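Local coordinates for p24: plant transcriptional regulator PBF-2 (Solanum tuberosum, PDB 1L3A), which binds single-stranded DNA as a homotetramer and activates transcription of the pathogenesis-related gene PR-10a in plant defence, at residues 43-47 with 48-52; 139-142 with 143-147; 117-121 with 122-126. One frame throughout, in Å; residues are numbered along the deposited sequence.

Contact 1: 43-47 with 48-52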
# COMPACT_ATOMS: atom_id res chain seq x y z
N SER C 43 12.11 2.51 17.01
CA SER C 43 12.18 3.22 18.28
C SER C 43 12.16 4.72 18.12
O SER C 43 12.78 5.27 17.21
CB SER C 43 13.46 2.84 19.02
OG SER C 43 13.47 1.46 19.33
N ILE C 44 11.46 5.38 19.04
CA ILE C 44 11.34 6.83 19.07
C ILE C 44 11.95 7.29 20.40
O ILE C 44 11.45 6.91 21.46
CB ILE C 44 9.85 7.23 18.99
CG1 ILE C 44 9.30 6.82 17.62
CG2 ILE C 44 9.66 8.73 19.27
CD1 ILE C 44 7.83 7.00 17.45
N TYR C 45 13.01 8.09 20.35
CA TYR C 45 13.67 8.56 21.56
C TYR C 45 13.38 10.03 21.89
O TYR C 45 13.68 10.91 21.10
CB TYR C 45 15.18 8.35 21.44
CG TYR C 45 15.56 6.90 21.20
CD1 TYR C 45 16.10 6.49 19.98
CD2 TYR C 45 15.36 5.94 22.19
CE1 TYR C 45 16.45 5.16 19.76
CE2 TYR C 45 15.71 4.60 21.98
CZ TYR C 45 16.24 4.22 20.76
OH TYR C 45 16.57 2.90 20.55
N LYS C 46 12.79 10.27 23.07
CA LYS C 46 12.45 11.63 23.48
C LYS C 46 13.01 12.11 24.83
O LYS C 46 13.77 11.41 25.49
CB LYS C 46 10.92 11.80 23.46
CG LYS C 46 10.32 11.78 22.05
CD LYS C 46 11.00 12.82 21.14
CE LYS C 46 10.71 12.60 19.65
NZ LYS C 46 9.31 12.91 19.29
N GLY C 47 12.64 13.32 25.22
CA GLY C 47 13.13 13.88 26.48
C GLY C 47 12.86 13.08 27.74
O GLY C 47 13.78 12.78 28.49
N LYS C 48 11.59 12.74 27.98
CA LYS C 48 11.19 11.99 29.17
C LYS C 48 11.01 10.49 29.00
O LYS C 48 11.00 9.76 29.99
CB LYS C 48 9.89 12.55 29.72
CG LYS C 48 9.98 13.97 30.22
CD LYS C 48 8.80 14.28 31.12
CE LYS C 48 8.78 15.74 31.50
NZ LYS C 48 10.10 16.15 32.04
N ALA C 49 10.86 10.02 27.77
CA ALA C 49 10.64 8.60 27.55
C ALA C 49 10.99 8.12 26.16
O ALA C 49 11.22 8.92 25.25
CB ALA C 49 9.18 8.27 27.86
N ALA C 50 11.01 6.80 25.99
CA ALA C 50 11.31 6.17 24.72
C ALA C 50 10.18 5.20 24.37
O ALA C 50 9.50 4.68 25.26
CB ALA C 50 12.64 5.43 24.80
N LEU C 51 9.98 4.95 23.08
CA LEU C 51 8.94 4.05 22.61
C LEU C 51 9.42 3.15 21.48
O LEU C 51 9.89 3.64 20.46
CB LEU C 51 7.73 4.85 22.11
CG LEU C 51 6.60 4.06 21.44
CD1 LEU C 51 5.88 3.16 22.46
CD2 LEU C 51 5.62 5.03 20.82
N THR C 52 9.32 1.83 21.67
CA THR C 52 9.71 0.87 20.65
C THR C 52 8.45 0.16 20.13
O THR C 52 7.56 -0.21 20.90
CB THR C 52 10.64 -0.19 21.21
OG1 THR C 52 9.98 -0.87 22.28
CG2 THR C 52 11.93 0.43 21.71
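Ile44 and Leu51 form the hydrogen-bonded pair of a β-hairpin, and here the contact is packed. Ile44 N reaches Leu51 O at 2.7 Å and Leu51 N returns to Ile44 O at 2.9 Å, the second donor lying in the carbonyl plane. The two side chains, both buried, stand on the same face, with Ile44 CB and Leu51 CB 4.5 Å apart. Lys46 N to Ala49 O, at 3.0 Å and bent to 141°, is the last bond before the turn, and Ala49 is buried as well. Lys46 bends at chi2 and chi4 to send NZ away from the turn, into a salt bridge with Glu172 and a hydrogen bond to the carbonyl of Pro167.

The other face is more open. Ser43 and Thr52, both partly exposed, make a non-hydrogen-bonded pair with a short oxygen-to-methyl approach, Ser43 OG 3.0 Å from Thr52 CG2. The exposed Tyr45 ring approaches buried Ala50 obliquely through CD2, 3.8 Å from Ala50 CB. Gly47 and Lys48 make the exposed corner. Residues 46-51, the turn and the first residues of the second strand, are required for binding single-stranded DNA. Strand 68-85 bonds to the other edge of strand 49-62, the one turned away from strand 38-45, while Leu51 packs on Ile166 of strand 161-169 and Ala50 on Tyr89 and Trp91 of strand 88-99.

Contact 2: 139-142 with 143-147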
# COMPACT_ATOMS: atom_id res chain seq x y z
N GLU C 139 -3.59 11.53 21.41
CA GLU C 139 -4.27 12.78 21.12
C GLU C 139 -3.32 13.81 20.51
O GLU C 139 -2.12 13.76 20.72
CB GLU C 139 -4.88 13.37 22.40
CG GLU C 139 -5.78 12.41 23.18
CD GLU C 139 -6.31 13.03 24.47
OE1 GLU C 139 -6.92 12.30 25.29
OE2 GLU C 139 -6.11 14.26 24.68
N PRO C 140 -3.87 14.77 19.76
CA PRO C 140 -3.01 15.79 19.16
C PRO C 140 -2.28 16.65 20.18
O PRO C 140 -2.77 16.87 21.30
CB PRO C 140 -3.99 16.61 18.30
CG PRO C 140 -5.31 16.39 18.97
CD PRO C 140 -5.27 14.94 19.35
N LEU C 141 -1.09 17.11 19.81
CA LEU C 141 -0.28 17.97 20.67
C LEU C 141 -0.83 19.39 20.61
O LEU C 141 -1.42 19.79 19.60
CB LEU C 141 1.18 17.98 20.19
CG LEU C 141 2.02 16.71 20.36
CD1 LEU C 141 3.28 16.82 19.52
CD2 LEU C 141 2.36 16.52 21.83
N PRO C 142 -0.65 20.17 21.68
CA PRO C 142 -1.13 21.56 21.74
C PRO C 142 -0.74 22.37 20.50
O PRO C 142 -1.58 23.03 19.89
CB PRO C 142 -0.49 22.09 23.01
CG PRO C 142 -0.46 20.89 23.90
CD PRO C 142 -0.01 19.79 22.95
N ASP C 143 0.53 22.31 20.13
CA ASP C 143 1.03 23.04 18.97
C ASP C 143 0.45 22.51 17.65
O ASP C 143 0.41 23.24 16.66
CB ASP C 143 2.56 22.99 18.92
CG ASP C 143 3.11 21.58 19.10
OD1 ASP C 143 2.65 20.68 18.36
OD2 ASP C 143 4.00 21.38 19.96
N GLY C 144 0.02 21.26 17.65
CA GLY C 144 -0.55 20.68 16.44
C GLY C 144 0.51 20.07 15.53
O GLY C 144 0.24 19.77 14.36
N SER C 145 1.71 19.89 16.06
CA SER C 145 2.82 19.33 15.29
C SER C 145 2.86 17.80 15.37
O SER C 145 3.83 17.19 14.93
CB SER C 145 4.15 19.87 15.80
OG SER C 145 4.46 19.29 17.05
N GLY C 146 1.83 17.20 15.96
CA GLY C 146 1.79 15.76 16.08
C GLY C 146 0.78 15.28 17.11
O GLY C 146 -0.21 15.97 17.39
N HIS C 147 1.04 14.11 17.68
CA HIS C 147 0.17 13.51 18.69
C HIS C 147 1.05 13.02 19.82
O HIS C 147 2.26 12.89 19.66
CB HIS C 147 -0.55 12.28 18.11
CG HIS C 147 -1.67 12.61 17.18
ND1 HIS C 147 -2.99 12.70 17.59
CD2 HIS C 147 -1.69 12.82 15.84
CE1 HIS C 147 -3.76 12.96 16.55
NE2 HIS C 147 -2.99 13.03 15.48
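Leu141 lays its side chain over the backbone of Gly146, with Leu141 CG 3.8 Å from Gly146 C and the CD1 branch running on to Ser145, where CD1 lies 3.7 Å from Ser145 OG. CG sits anti to the carbonyl carbon (chi1 -70°), which brings the branched end over Gly146 and Ser145 on the opposite arm. Gly146 is buried beneath it in an extended backbone shape, phi 163°, that suits glycine. The same two residues are tied through the main chain: Leu141 N donates to Gly146 O at 2.8 Å, nearly straight, although the donor stands above the carbonyl plane.

Beyond that bond the chain reverses in a type I β-turn from Leu141 to Gly144, with Pro142 and Asp143 at its corners and Gly144 N bonded to Leu141 O at 2.8 Å. Gly144 follows with a positive phi, again a glycine conformation. Asp143 then folds over the next residues as an Asx turn. Its CG lies between the backbone N and the carbonyl carbon, and OD1 takes two bonds from one serine: Ser145 N arrives nearly along the C-O axis, and Ser145 OG from above the carboxylate plane. This double grip fixes the rotation of an otherwise exposed carboxylate.

At the strand ends Pro140 pairs with His147, their side chains crossing obliquely. His147 ND1 lies 3.6 Å from Pro140 CD, while Glu139 CA sits in plane at the edge of the imidazole. The other ring nitrogen, NE2, is hydrogen-bonded to the carbonyl of Gly111, which anchors the ring on the loop following helix 101-108. Leu141 also touches Tyr165 and Pro167 of strand 161-169.

Contact 3: 117-121 with 122-126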
# COMPACT_ATOMS: atom_id res chain seq x y z
N GLU C 117 -8.82 6.18 22.36
CA GLU C 117 -8.43 5.64 23.66
C GLU C 117 -8.54 4.12 23.64
O GLU C 117 -9.45 3.57 23.03
CB GLU C 117 -9.33 6.19 24.76
CG GLU C 117 -8.85 5.88 26.18
CD GLU C 117 -9.89 6.21 27.26
OE1 GLU C 117 -10.90 5.47 27.37
OE2 GLU C 117 -9.69 7.19 28.00
N PHE C 118 -7.61 3.44 24.31
CA PHE C 118 -7.60 1.98 24.36
C PHE C 118 -7.53 1.51 25.81
O PHE C 118 -6.65 1.92 26.57
CB PHE C 118 -6.40 1.42 23.60
CG PHE C 118 -6.37 1.80 22.15
CD1 PHE C 118 -5.23 2.38 21.59
CD2 PHE C 118 -7.46 1.54 21.32
CE1 PHE C 118 -5.17 2.70 20.23
CE2 PHE C 118 -7.42 1.86 19.95
CZ PHE C 118 -6.28 2.44 19.41
N PHE C 119 -8.43 0.60 26.17
CA PHE C 119 -8.49 0.07 27.53
C PHE C 119 -8.23 -1.43 27.57
O PHE C 119 -8.94 -2.20 26.94
CB PHE C 119 -9.88 0.37 28.10
CG PHE C 119 -10.20 -0.39 29.35
CD1 PHE C 119 -9.75 0.06 30.59
CD2 PHE C 119 -10.98 -1.54 29.30
CE1 PHE C 119 -10.07 -0.63 31.76
CE2 PHE C 119 -11.31 -2.24 30.46
CZ PHE C 119 -10.85 -1.78 31.70
N HIS C 120 -7.22 -1.85 28.32
CA HIS C 120 -6.91 -3.28 28.42
C HIS C 120 -6.98 -3.74 29.87
O HIS C 120 -6.52 -3.05 30.77
CB HIS C 120 -5.53 -3.58 27.82
CG HIS C 120 -5.52 -3.60 26.32
ND1 HIS C 120 -4.38 -3.82 25.58
CD2 HIS C 120 -6.52 -3.46 25.41
CE1 HIS C 120 -4.67 -3.82 24.29
NE2 HIS C 120 -5.97 -3.60 24.17
N ASP C 121 -7.56 -4.92 30.08
CA ASP C 121 -7.72 -5.47 31.42
C ASP C 121 -7.86 -6.99 31.29
O ASP C 121 -8.62 -7.48 30.46
CB ASP C 121 -8.98 -4.87 32.05
CG ASP C 121 -9.25 -5.36 33.47
OD1 ASP C 121 -9.98 -4.66 34.20
OD2 ASP C 121 -8.74 -6.43 33.85
N PRO C 122 -7.09 -7.75 32.09
CA PRO C 122 -7.19 -9.21 32.00
C PRO C 122 -8.64 -9.68 32.21
O PRO C 122 -9.11 -9.79 33.35
CB PRO C 122 -6.27 -9.69 33.12
CG PRO C 122 -5.21 -8.62 33.14
CD PRO C 122 -6.03 -7.35 33.03
N ASN C 123 -9.34 -9.94 31.11
CA ASN C 123 -10.74 -10.37 31.15
C ASN C 123 -11.64 -9.24 31.66
O ASN C 123 -11.87 -9.11 32.86
CB ASN C 123 -10.89 -11.60 32.04
CG ASN C 123 -9.95 -12.72 31.64
OD1 ASN C 123 -8.73 -12.59 31.75
ND2 ASN C 123 -10.51 -13.83 31.16
N LYS C 124 -12.14 -8.43 30.72
CA LYS C 124 -13.01 -7.30 31.04
C LYS C 124 -14.09 -7.66 32.06
O LYS C 124 -13.97 -7.33 33.25
CB LYS C 124 -13.67 -6.78 29.76
CG LYS C 124 -14.68 -5.65 29.97
CD LYS C 124 -14.03 -4.42 30.59
CE LYS C 124 -15.05 -3.30 30.78
NZ LYS C 124 -15.70 -2.93 29.49
N GLY C 125 -15.14 -8.33 31.60
CA GLY C 125 -16.22 -8.72 32.50
C GLY C 125 -15.87 -10.02 33.20
O GLY C 125 -15.23 -10.02 34.25
N ARG C 126 -16.30 -11.14 32.62
CA ARG C 126 -16.02 -12.46 33.17
C ARG C 126 -16.57 -12.58 34.59
O ARG C 126 -17.31 -11.71 35.06
CB ARG C 126 -14.51 -12.72 33.16
CG ARG C 126 -14.10 -14.18 33.34
CD ARG C 126 -12.59 -14.33 33.46
NE ARG C 126 -12.19 -15.73 33.65
CZ ARG C 126 -12.23 -16.66 32.70
NH1 ARG C 126 -12.65 -16.36 31.48
NH2 ARG C 126 -11.86 -17.90 32.97
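Phe119 and Lys124 provide the apolar part of this contact. The aliphatic chain of Lys124 comes up at the edge of the phenyl ring, near its plane, with CD 3.5 Å from Phe119 CE2 and CE following at 3.9 Å from the same CE2. Lys124 leaves its backbone extended, CG anti to N, and then bends at chi2 (62°), which carries CD back to the ring; the two side chains cross at about a right angle. The touching is done by the methylenes CD and CE, with the ammonium group farther off. Both residues also touch a neighbouring molecule in the crystal, so this edge contact may owe something to lattice packing.

The second group of contacts surrounds the Asp121-Pro122 peptide. Asp121 holds CG anti to its backbone N (chi1 -179°), turning the carboxylate toward the proline that follows: OD2 comes to 3.0 Å from Pro122 CD. The proline nitrogen has no hydrogen to offer, so this is packing. Strand 116-120 has already ended, and Asp121 and Pro122 lead into the loop, where Asn123 takes a positive phi. Here begins the long link from strand 116-120 to strand 132-140, its antiparallel neighbour, and Lys124, Gly125 and Arg126 open the predicted nuclear localization signal; in this subunit all three are exposed.

Main-chain polar atoms come close here without bonding. Asp121 O lies 2.6 Å from Asn123 N, but the angle is poor for a hydrogen bond. Regular pairing stops with His120, bonded through its backbone to Lys134, and its ring stacks with Phe97. Pro122 packs on Val132 and on Glu217 of the second subunit.

Overall arrangement
Contacts 1 and 2 are partly buried hairpin turns, whereas contact 3 is a surface contact where a strand runs out into a loop. The 43-47/48-52 hairpin belongs to the first antiparallel sheet; contacts 2 and 3 both reach the second, on its neighbouring strands 132-140 and 116-120, yet their centres are about 27 Å apart. Contacts 1 and 2 lie nearer, about 16 Å between centres, and both lean on strand 161-169. Their chemistry differs: backbone bonds between paired strands in contact 1, backbone bonds plus a carboxylate-braced turn in contact 2, and packing alone in contact 3, the one that touches another subunit.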